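PDB 4AN8: CRISPR-associated protein CasA/Cse1 from Thermus thermophilus, which is a subunit of the type I-E CRISPR Cascade ribonucleoprotein complex and probably takes part in recognising invading DNA during adaptive immunity. Local coordinates for residues 117-122 with 253-258; 152-157 with 259-264; 162-167 with 248-253. All coordinates share one frame; numbering follows the deposited sequence.

Overall arrangement
The three contacts gather round two consecutive antiparallel strands, 250-256 and 261-273. Contact 1 sets the loop that leads into strand 123-124 against strand 250-256. Contact 2 ties the start of helix 154-167 to the beginning of strand 261-273, and contact 3 joins the C-terminal part of the same helix to the start of strand 250-256. The centres of contacts 1 and 2 lie about 11 Å apart, and that of contact 3 about 15 Å from each. Asp256 OD1 of 253-258 reaches Tyr154 OH of 152-157 at 2.7 Å, linking contacts 1 and 2, while Arg253 belongs to both contacts 1 and 3. Two acetate ions sit at contact 3.

Contact 1 of 3, residues 117-122 with 253-258; sequences LPEENP and RLLDEG
Arg253 reaches from its strand to the loop 117-122 and meets it with the edge of its guanidinium. Leu117 O lies near the plane of that group and takes a nearly straight bond from NH2, modelled at a very short 2.4 Å, so its exact length is doubtful; a weak second bond from NE reaches the same oxygen. The arginine chain bends at chi2 and again at chi3 (-61°), which brings the guanidinium edge to Leu117 O. Nearer the backbone, the two side chains pass one another, pointing opposite ways, with Leu117 CB 3.9 Å from Arg253 CB. Leu117 CD1 lies beside Arg253 N.

Glu119 runs across the arginine at a slant. Its carboxylate stands almost perpendicular to the guanidinium, the planes 89° apart, so the two groups do not form a flat, two-pronged pair. One oxygen, OE2, meets NH1 at the guanidinium edge in a long salt bridge of 3.4 Å, and the glutamate is poorly ordered.

Leu255 supplies the apolar part. Its CD2 lies over one guanidinium face, 3.7 Å above the plane and toward the rim, and its CD1 packs against Pro122 CB at 4.0 Å. On the loop side, Tyr176 and Leu226 of helix 226-229 pack against Leu117 and Pro118.

The contact thus joins a surface loop to strand 250-256 through a backbone carbonyl that meets two guanidinium nitrogens, though how strongly remains open. The carboxylate adds a loose ion pair that probably contributes little, and Leu255 CD2 covers part of one guanidinium face.

Contact 2 of 3, residues 152-157 with 259-264; sequences ATYAQA and DGVRFM
Ala152 and Val261 form a single antiparallel beta bridge, a hydrogen-bonded pair that joins the residues before helix 154-167 to the beginning of strand 261-273. Ala152 N gives to Val261 O and Val261 N to Ala152 O, both at 2.8 Å. Beside the bridge, Val261 CG2 packs on Ala157 CB at 4.0 Å, in the first turn of the helix, and lies near the edge of the Tyr154 ring.

The tyrosine ring runs alongside the 259-260 backbone. Its CE1 comes within 3.5 Å of Gly260 N, and Asp259 O stands over one face, toward the rim. With CG beside the backbone N (chi1 -63°), the ring reaches past Gly260 and its hydroxyl arrives next to Asp259 CA; Asp256 OD1 and Lys10 NZ are its hydrogen-bonding partners there. Phe11 and Phe105 meet the same ring.

Further out, Thr153 and Gln156 close a capping box at the helix start: Gln156 N bonds to Thr153 OG1, and Thr153 N to Gln156 OE1 on a lone pair in the carbonyl plane. The Asp259 carboxylate turns to Lys151. A water bridges the helix start and the turn before the strand, accepting from Tyr154 N at 3.0 Å and donating to Asp259 O at 3.3 Å.

Contact 3 of 3, residues 162-167 with 248-253; sequences LVHQAF and PARGVR. With ACT (acetate ion), chain D; ACT (acetate ion), chain C.
Gln165 grips the backbone of Arg250 with both ends of its amide, linking 162-167 to 248-253 by two hydrogen bonds. Arg250 N gives to Gln165 OE1 at 2.9 Å, meeting a lone pair in the carbonyl plane. In return, Gln165 NE2 gives to Arg250 O at 3.0 Å; this bond is nearly straight (163°), in the plane of the Gln165 amide but tilted from the carbonyl plane of Arg250. A bend at chi2 (-67°) turns the glutamine head toward the strand, and the paired bonds fix the rotation of the amide. Its NE2 has a further, weak bond to Leu112 O.

Van der Waals contacts of carbon against polar atoms flank these bonds. Ala249 CB sits 3.5 Å from Gln165 O, and Val252 CG2 lies by Gln165 NE2. His164 brings its NE2 side to Arg250 CG at 3.5 Å; the two side chains cross at about a right angle, and the imidazole and guanidinium planes are 85° apart. The hydrogen-bonding partner of His164 NE2 is Tyr266 OH, on strand 261-273.

Hydrogen bonds to two bound acetates form a further group. Arg250 NE and NH2 converge on one oxygen, O of the chain D acetate, which lies at the guanidinium edge 2.8 Å from NE. NH1 bonds back to Ala249 O, from above that carbonyl's plane, while NH2 also reaches Lys182 O, so the guanidinium is held at several points. The chain C acetate accepts two weak bonds from His164 ND1. Both ions probably come from the crystallisation liquor.

Segments 162-167 and 250-253 run nearly antiparallel, at 170°, with axes 9.5 Å apart. This is alpha/beta packing, a helix antiparallel to a strand of the mixed sheet, with a glutamine amide bonded to both N and O of one strand residue.

Contact 1 of 3, residues 117-122 with 253-258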
loop_
_atom_site.group_PDB
_atom_site.type_symbol
_atom_site.label_atom_id
_atom_site.label_comp_id
_atom_site.label_asym_id
_atom_site.label_seq_id
_atom_site.Cartn_x
_atom_site.Cartn_y
_atom_site.Cartn_z
ATOM N N LEU A 117 14.594 24.878 10.504
ATOM C CA LEU A 117 14.931 24.964 9.094
ATOM C C LEU A 117 14.772 26.430 8.738
ATOM O O LEU A 117 13.798 27.051 9.130
ATOM C CB LEU A 117 13.984 24.117 8.248
ATOM C CG LEU A 117 14.457 22.703 7.913
ATOM C CD1 LEU A 117 13.339 21.890 7.228
ATOM C CD2 LEU A 117 15.728 22.764 7.065
ATOM N N PRO A 118 15.747 27.003 8.035
ATOM C CA PRO A 118 15.634 28.388 7.569
ATOM C C PRO A 118 14.453 28.612 6.622
ATOM O O PRO A 118 14.089 27.709 5.880
ATOM C CB PRO A 118 16.958 28.625 6.821
ATOM C CG PRO A 118 17.671 27.303 6.799
ATOM C CD PRO A 118 17.116 26.481 7.912
ATOM N N GLU A 119 13.874 29.810 6.649
ATOM C CA GLU A 119 12.764 30.158 5.765
ATOM C C GLU A 119 13.252 30.678 4.429
ATOM O O GLU A 119 12.453 30.929 3.532
ATOM C CB GLU A 119 11.889 31.239 6.397
ATOM C CG GLU A 119 11.408 30.922 7.795
ATOM C CD GLU A 119 10.469 31.978 8.334
ATOM O OE1 GLU A 119 9.804 32.656 7.519
ATOM O OE2 GLU A 119 10.403 32.128 9.570
ATOM N N GLU A 120 14.562 30.860 4.306
ATOM C CA GLU A 120 15.148 31.465 3.112
ATOM C C GLU A 120 15.352 30.477 1.971
ATOM O O GLU A 120 15.842 29.363 2.173
ATOM C CB GLU A 120 16.470 32.158 3.447
ATOM C CG GLU A 120 16.475 33.633 3.106
ATOM C CD GLU A 120 17.873 34.187 2.947
ATOM O OE1 GLU A 120 18.402 34.145 1.815
ATOM O OE2 GLU A 120 18.441 34.666 3.952
ATOM N N ASN A 121 14.995 30.909 0.764
ATOM C CA ASN A 121 15.108 30.063 -0.395
ATOM C C ASN A 121 14.427 28.690 -0.275
ATOM O O ASN A 121 15.048 27.654 -0.387
ATOM C CB ASN A 121 16.558 29.979 -0.835
ATOM C CG ASN A 121 17.173 31.353 -1.085
ATOM O OD1 ASN A 121 18.218 31.659 -0.567
ATOM N ND2 ASN A 121 16.518 32.170 -1.877
ATOM N N PRO A 122 13.129 28.744 -0.041
ATOM C CA PRO A 122 12.278 27.603 0.219
ATOM C C PRO A 122 11.875 26.850 -1.018
ATOM O O PRO A 122 12.123 27.309 -2.072
ATOM C CB PRO A 122 11.077 28.254 0.862
ATOM C CG PRO A 122 11.008 29.506 0.255
ATOM C CD PRO A 122 12.350 29.970 -0.054
ATOM N N ARG A 253 9.764 22.143 6.946
ATOM C CA ARG A 253 9.078 23.144 7.748
ATOM C C ARG A 253 8.125 23.962 6.892
ATOM O O ARG A 253 8.557 24.885 6.174
ATOM C CB ARG A 253 10.048 24.089 8.448
ATOM C CG ARG A 253 9.504 24.534 9.779
ATOM C CD ARG A 253 9.403 26.032 9.905
ATOM N NE ARG A 253 10.693 26.695 9.773
ATOM C CZ ARG A 253 10.854 28.015 9.814
ATOM N NH1 ARG A 253 9.805 28.808 9.992
ATOM N NH2 ARG A 253 12.061 28.541 9.679
ATOM N N LEU A 254 6.841 23.628 6.978
ATOM C CA LEU A 254 5.820 24.364 6.240
ATOM C C LEU A 254 5.825 25.817 6.689
ATOM O O LEU A 254 5.907 26.100 7.877
ATOM C CB LEU A 254 4.448 23.766 6.496
ATOM C CG LEU A 254 4.372 22.276 6.229
ATOM C CD1 LEU A 254 3.012 21.757 6.678
ATOM C CD2 LEU A 254 4.653 21.939 4.745
ATOM N N LEU A 255 5.737 26.727 5.730
ATOM C CA LEU A 255 5.684 28.150 6.026
ATOM C C LEU A 255 4.227 28.670 5.936
ATOM O O LEU A 255 3.551 28.497 4.920
ATOM C CB LEU A 255 6.607 28.918 5.060
ATOM C CG LEU A 255 8.064 28.414 4.964
ATOM C CD1 LEU A 255 8.945 29.336 4.079
ATOM C CD2 LEU A 255 8.670 28.251 6.356
ATOM N N ASP A 256 3.761 29.313 7.000
ATOM C CA ASP A 256 2.388 29.782 7.082
ATOM C C ASP A 256 2.228 31.122 6.351
ATOM O O ASP A 256 2.819 32.134 6.751
ATOM C CB ASP A 256 2.000 29.901 8.563
ATOM C CG ASP A 256 0.562 30.373 8.778
ATOM O OD1 ASP A 256 -0.204 30.508 7.790
ATOM O OD2 ASP A 256 0.203 30.592 9.966
ATOM N N GLU A 257 1.437 31.117 5.279
ATOM C CA GLU A 257 1.105 32.335 4.528
ATOM C C GLU A 257 0.100 33.218 5.259
ATOM O O GLU A 257 -0.162 34.329 4.838
ATOM C CB GLU A 257 0.501 31.984 3.170
ATOM C CG GLU A 257 1.400 31.200 2.260
ATOM C CD GLU A 257 2.595 32.005 1.787
ATOM O OE1 GLU A 257 2.415 32.804 0.847
ATOM O OE2 GLU A 257 3.710 31.834 2.343
ATOM N N GLY A 258 -0.473 32.718 6.345
ATOM C CA GLY A 258 -1.491 33.458 7.070
ATOM C C GLY A 258 -2.769 32.647 7.186
ATOM O O GLY A 258 -3.368 32.557 8.268
#

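Contact 2 of 3, residues 152-157 with 259-264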
loop_
_atom_site.group_PDB
_atom_site.type_symbol
_atom_site.label_atom_id
_atom_site.label_comp_id
_atom_site.label_asym_id
_atom_site.label_seq_id
_atom_site.Cartn_x
_atom_site.Cartn_y
_atom_site.Cartn_z
ATOM N N ALA A 152 -2.020 25.768 -0.630
ATOM C CA ALA A 152 -2.692 24.678 0.068
ATOM C C ALA A 152 -3.405 25.207 1.298
ATOM O O ALA A 152 -2.931 26.147 1.938
ATOM C CB ALA A 152 -1.685 23.634 0.481
ATOM N N THR A 153 -4.537 24.600 1.638
ATOM C CA THR A 153 -5.108 24.799 2.964
ATOM C C THR A 153 -4.243 24.054 3.965
ATOM O O THR A 153 -3.466 23.193 3.585
ATOM C CB THR A 153 -6.550 24.245 3.102
ATOM O OG1 THR A 153 -6.536 22.833 2.840
ATOM C CG2 THR A 153 -7.512 24.937 2.143
ATOM N N TYR A 154 -4.384 24.374 5.243
ATOM C CA TYR A 154 -3.658 23.653 6.275
ATOM C C TYR A 154 -3.901 22.150 6.161
ATOM O O TYR A 154 -2.957 21.365 6.277
ATOM C CB TYR A 154 -4.041 24.154 7.661
ATOM C CG TYR A 154 -3.674 25.601 7.892
ATOM C CD1 TYR A 154 -2.521 26.141 7.339
ATOM C CD2 TYR A 154 -4.491 26.434 8.651
ATOM C CE1 TYR A 154 -2.181 27.464 7.541
ATOM C CE2 TYR A 154 -4.161 27.755 8.857
ATOM C CZ TYR A 154 -3.000 28.268 8.299
ATOM O OH TYR A 154 -2.663 29.585 8.513
ATOM N N ALA A 155 -5.153 21.754 5.915
ATOM C CA ALA A 155 -5.497 20.335 5.850
ATOM C C ALA A 155 -4.733 19.666 4.714
ATOM O O ALA A 155 -4.198 18.589 4.889
ATOM C CB ALA A 155 -7.030 20.120 5.703
ATOM N N GLN A 156 -4.651 20.316 3.557
ATOM C CA GLN A 156 -3.929 19.718 2.440
ATOM C C GLN A 156 -2.416 19.676 2.693
ATOM O O GLN A 156 -1.758 18.737 2.268
ATOM C CB GLN A 156 -4.200 20.440 1.127
ATOM C CG GLN A 156 -5.649 20.591 0.755
ATOM C CD GLN A 156 -5.807 21.385 -0.530
ATOM O OE1 GLN A 156 -5.466 22.557 -0.578
ATOM N NE2 GLN A 156 -6.279 20.725 -1.595
ATOM N N ALA A 157 -1.860 20.686 3.366
ATOM C CA ALA A 157 -0.426 20.659 3.665
ATOM C C ALA A 157 -0.120 19.564 4.679
ATOM O O ALA A 157 0.870 18.864 4.570
ATOM C CB ALA A 157 0.077 22.016 4.165
ATOM N N ASP A 259 -3.179 32.039 6.073
ATOM C CA ASP A 259 -4.328 31.135 6.082
ATOM C C ASP A 259 -4.113 29.931 5.156
ATOM O O ASP A 259 -5.069 29.318 4.702
ATOM C CB ASP A 259 -5.584 31.876 5.657
ATOM C CG ASP A 259 -5.490 32.382 4.254
ATOM O OD1 ASP A 259 -4.548 31.975 3.549
ATOM O OD2 ASP A 259 -6.350 33.182 3.847
ATOM N N GLY A 260 -2.855 29.617 4.869
ATOM C CA GLY A 260 -2.509 28.532 3.973
ATOM C C GLY A 260 -1.002 28.392 3.795
ATOM O O GLY A 260 -0.201 29.093 4.433
ATOM N N VAL A 261 -0.613 27.482 2.908
ATOM C CA VAL A 261 0.797 27.186 2.699
ATOM C C VAL A 261 1.123 27.166 1.215
ATOM O O VAL A 261 0.403 26.557 0.424
ATOM C CB VAL A 261 1.179 25.803 3.304
ATOM C CG1 VAL A 261 2.573 25.395 2.856
ATOM C CG2 VAL A 261 1.065 25.833 4.821
ATOM N N ARG A 262 2.218 27.827 0.848
ATOM C CA ARG A 262 2.747 27.758 -0.511
ATOM C C ARG A 262 4.143 27.141 -0.560
ATOM O O ARG A 262 4.479 26.462 -1.518
ATOM C CB ARG A 262 2.811 29.151 -1.149
ATOM C CG ARG A 262 1.469 29.813 -1.442
ATOM C CD ARG A 262 1.674 31.202 -2.096
ATOM N NE ARG A 262 0.414 31.791 -2.520
ATOM C CZ ARG A 262 -0.322 32.610 -1.777
ATOM N NH1 ARG A 262 0.083 32.972 -0.563
ATOM N NH2 ARG A 262 -1.466 33.076 -2.255
ATOM N N PHE A 263 4.957 27.427 0.454
ATOM C CA PHE A 263 6.381 27.083 0.477
ATOM C C PHE A 263 6.812 26.398 1.773
ATOM O O PHE A 263 6.107 26.434 2.781
ATOM C CB PHE A 263 7.252 28.342 0.274
ATOM C CG PHE A 263 7.050 29.002 -1.047
ATOM C CD1 PHE A 263 7.652 28.503 -2.182
ATOM C CD2 PHE A 263 6.244 30.114 -1.158
ATOM C CE1 PHE A 263 7.460 29.106 -3.417
ATOM C CE2 PHE A 263 6.039 30.714 -2.386
ATOM C CZ PHE A 263 6.646 30.200 -3.518
ATOM N N MET A 264 7.991 25.782 1.731
ATOM C CA MET A 264 8.521 25.041 2.856
ATOM C C MET A 264 10.052 25.108 2.895
ATOM O O MET A 264 10.716 25.138 1.851
ATOM C CB MET A 264 8.066 23.580 2.764
ATOM C CG MET A 264 8.595 22.836 1.556
ATOM S SD MET A 264 7.912 21.146 1.482
ATOM C CE MET A 264 8.619 20.562 -0.047
HETATM O O HOH W 1 -6.454 26.488 5.676
#

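Contact 3 of 3, residues 162-167 with 248-253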
loop_
_atom_site.group_PDB
_atom_site.type_symbol
_atom_site.label_atom_id
_atom_site.label_comp_id
_atom_site.label_asym_id
_atom_site.label_seq_id
_atom_site.Cartn_x
_atom_site.Cartn_y
_atom_site.Cartn_z
ATOM N N LEU A 162 2.430 14.218 5.470
ATOM C CA LEU A 162 2.362 12.847 5.930
ATOM C C LEU A 162 2.690 11.907 4.794
ATOM O O LEU A 162 3.413 10.952 4.968
ATOM C CB LEU A 162 0.962 12.520 6.415
ATOM C CG LEU A 162 0.685 12.579 7.899
ATOM C CD1 LEU A 162 -0.706 11.928 8.107
ATOM C CD2 LEU A 162 1.760 11.821 8.681
ATOM N N VAL A 163 2.146 12.182 3.616
ATOM C CA VAL A 163 2.431 11.314 2.501
ATOM C C VAL A 163 3.937 11.319 2.234
ATOM O O VAL A 163 4.549 10.266 2.076
ATOM C CB VAL A 163 1.644 11.730 1.237
ATOM C CG1 VAL A 163 2.262 11.067 -0.018
ATOM C CG2 VAL A 163 0.137 11.392 1.416
ATOM N N HIS A 164 4.525 12.510 2.186
ATOM C CA HIS A 164 5.936 12.614 1.805
ATOM C C HIS A 164 6.860 11.870 2.757
ATOM O O HIS A 164 7.815 11.249 2.323
ATOM C CB HIS A 164 6.359 14.088 1.703
ATOM C CG HIS A 164 7.713 14.295 1.098
ATOM N ND1 HIS A 164 8.001 13.979 -0.215
ATOM C CD2 HIS A 164 8.853 14.810 1.616
ATOM C CE1 HIS A 164 9.259 14.275 -0.473
ATOM N NE2 HIS A 164 9.801 14.778 0.624
ATOM N N GLN A 165 6.567 11.924 4.052
ATOM C CA GLN A 165 7.390 11.256 5.072
ATOM C C GLN A 165 7.335 9.728 4.983
ATOM O O GLN A 165 8.261 9.042 5.451
ATOM C CB GLN A 165 6.980 11.705 6.492
ATOM C CG GLN A 165 7.179 13.198 6.778
ATOM C CD GLN A 165 8.657 13.597 6.791
ATOM O OE1 GLN A 165 9.470 12.994 6.107
ATOM N NE2 GLN A 165 9.004 14.581 7.598
ATOM N N ALA A 166 6.248 9.181 4.423
ATOM C CA ALA A 166 6.144 7.728 4.338
ATOM C C ALA A 166 6.644 7.218 2.986
ATOM O O ALA A 166 7.236 6.139 2.905
ATOM C CB ALA A 166 4.709 7.264 4.603
ATOM N N PHE A 167 6.437 8.010 1.931
ATOM C CA PHE A 167 6.627 7.518 0.562
ATOM C C PHE A 167 7.754 8.166 -0.289
ATOM O O PHE A 167 7.989 7.733 -1.426
ATOM C CB PHE A 167 5.306 7.627 -0.208
ATOM C CG PHE A 167 4.253 6.673 0.257
ATOM C CD1 PHE A 167 4.276 5.349 -0.143
ATOM C CD2 PHE A 167 3.220 7.110 1.095
ATOM C CE1 PHE A 167 3.295 4.461 0.298
ATOM C CE2 PHE A 167 2.242 6.245 1.531
ATOM C CZ PHE A 167 2.279 4.912 1.120
ATOM N N PRO A 248 10.601 10.248 10.449
ATOM C CA PRO A 248 10.935 11.541 9.833
ATOM C C PRO A 248 11.927 11.403 8.671
ATOM O O PRO A 248 13.131 11.562 8.871
ATOM C CB PRO A 248 11.578 12.310 10.991
ATOM C CG PRO A 248 12.290 11.240 11.766
ATOM C CD PRO A 248 11.421 9.980 11.648
ATOM N N ALA A 249 11.433 11.127 7.461
ATOM C CA ALA A 249 12.312 10.813 6.333
ATOM C C ALA A 249 12.997 12.045 5.748
ATOM O O ALA A 249 14.078 11.948 5.165
ATOM C CB ALA A 249 11.543 10.107 5.257
ATOM N N ARG A 250 12.345 13.196 5.878
ATOM C CA ARG A 250 12.890 14.425 5.359
ATOM C C ARG A 250 12.723 15.505 6.406
ATOM O O ARG A 250 11.824 15.418 7.232
ATOM C CB ARG A 250 12.155 14.822 4.080
ATOM C CG ARG A 250 12.262 13.783 2.945
ATOM C CD ARG A 250 13.668 13.803 2.276
ATOM N NE ARG A 250 13.702 12.886 1.135
ATOM C CZ ARG A 250 13.934 11.578 1.246
ATOM N NH1 ARG A 250 14.195 11.039 2.444
ATOM N NH2 ARG A 250 13.930 10.806 0.167
ATOM N N GLY A 251 13.592 16.522 6.367
ATOM C CA GLY A 251 13.382 17.714 7.169
ATOM C C GLY A 251 12.420 18.601 6.415
ATOM O O GLY A 251 12.641 18.922 5.245
ATOM N N VAL A 252 11.334 19.001 7.066
ATOM C CA VAL A 252 10.372 19.876 6.419
ATOM C C VAL A 252 9.947 20.915 7.418
ATOM O O VAL A 252 9.795 20.619 8.611
ATOM C CB VAL A 252 9.103 19.109 5.965
ATOM C CG1 VAL A 252 8.060 20.089 5.426
ATOM C CG2 VAL A 252 9.446 18.042 4.922
ATOM N N ARG A 253 9.764 22.143 6.946
ATOM C CA ARG A 253 9.078 23.144 7.748
ATOM C C ARG A 253 8.125 23.962 6.892
ATOM O O ARG A 253 8.557 24.885 6.174
ATOM C CB ARG A 253 10.048 24.089 8.448
ATOM C CG ARG A 253 9.504 24.534 9.779
ATOM C CD ARG A 253 9.403 26.032 9.905
ATOM N NE ARG A 253 10.693 26.695 9.773
ATOM C CZ ARG A 253 10.854 28.015 9.814
ATOM N NH1 ARG A 253 9.805 28.808 9.992
ATOM N NH2 ARG A 253 12.061 28.541 9.679
HETATM C C ACT D . 14.086 13.520 -2.229
HETATM O O ACT D . 13.164 12.915 -1.605
HETATM O OXT ACT D . 14.211 14.756 -1.988
HETATM C CH3 ACT D . 14.981 12.801 -3.213
HETATM C C ACT C . 6.201 11.754 -2.753
HETATM O O ACT C . 5.476 12.209 -1.815
HETATM O OXT ACT C . 7.229 12.450 -3.061
HETATM C CH3 ACT C . 5.864 10.450 -3.458
#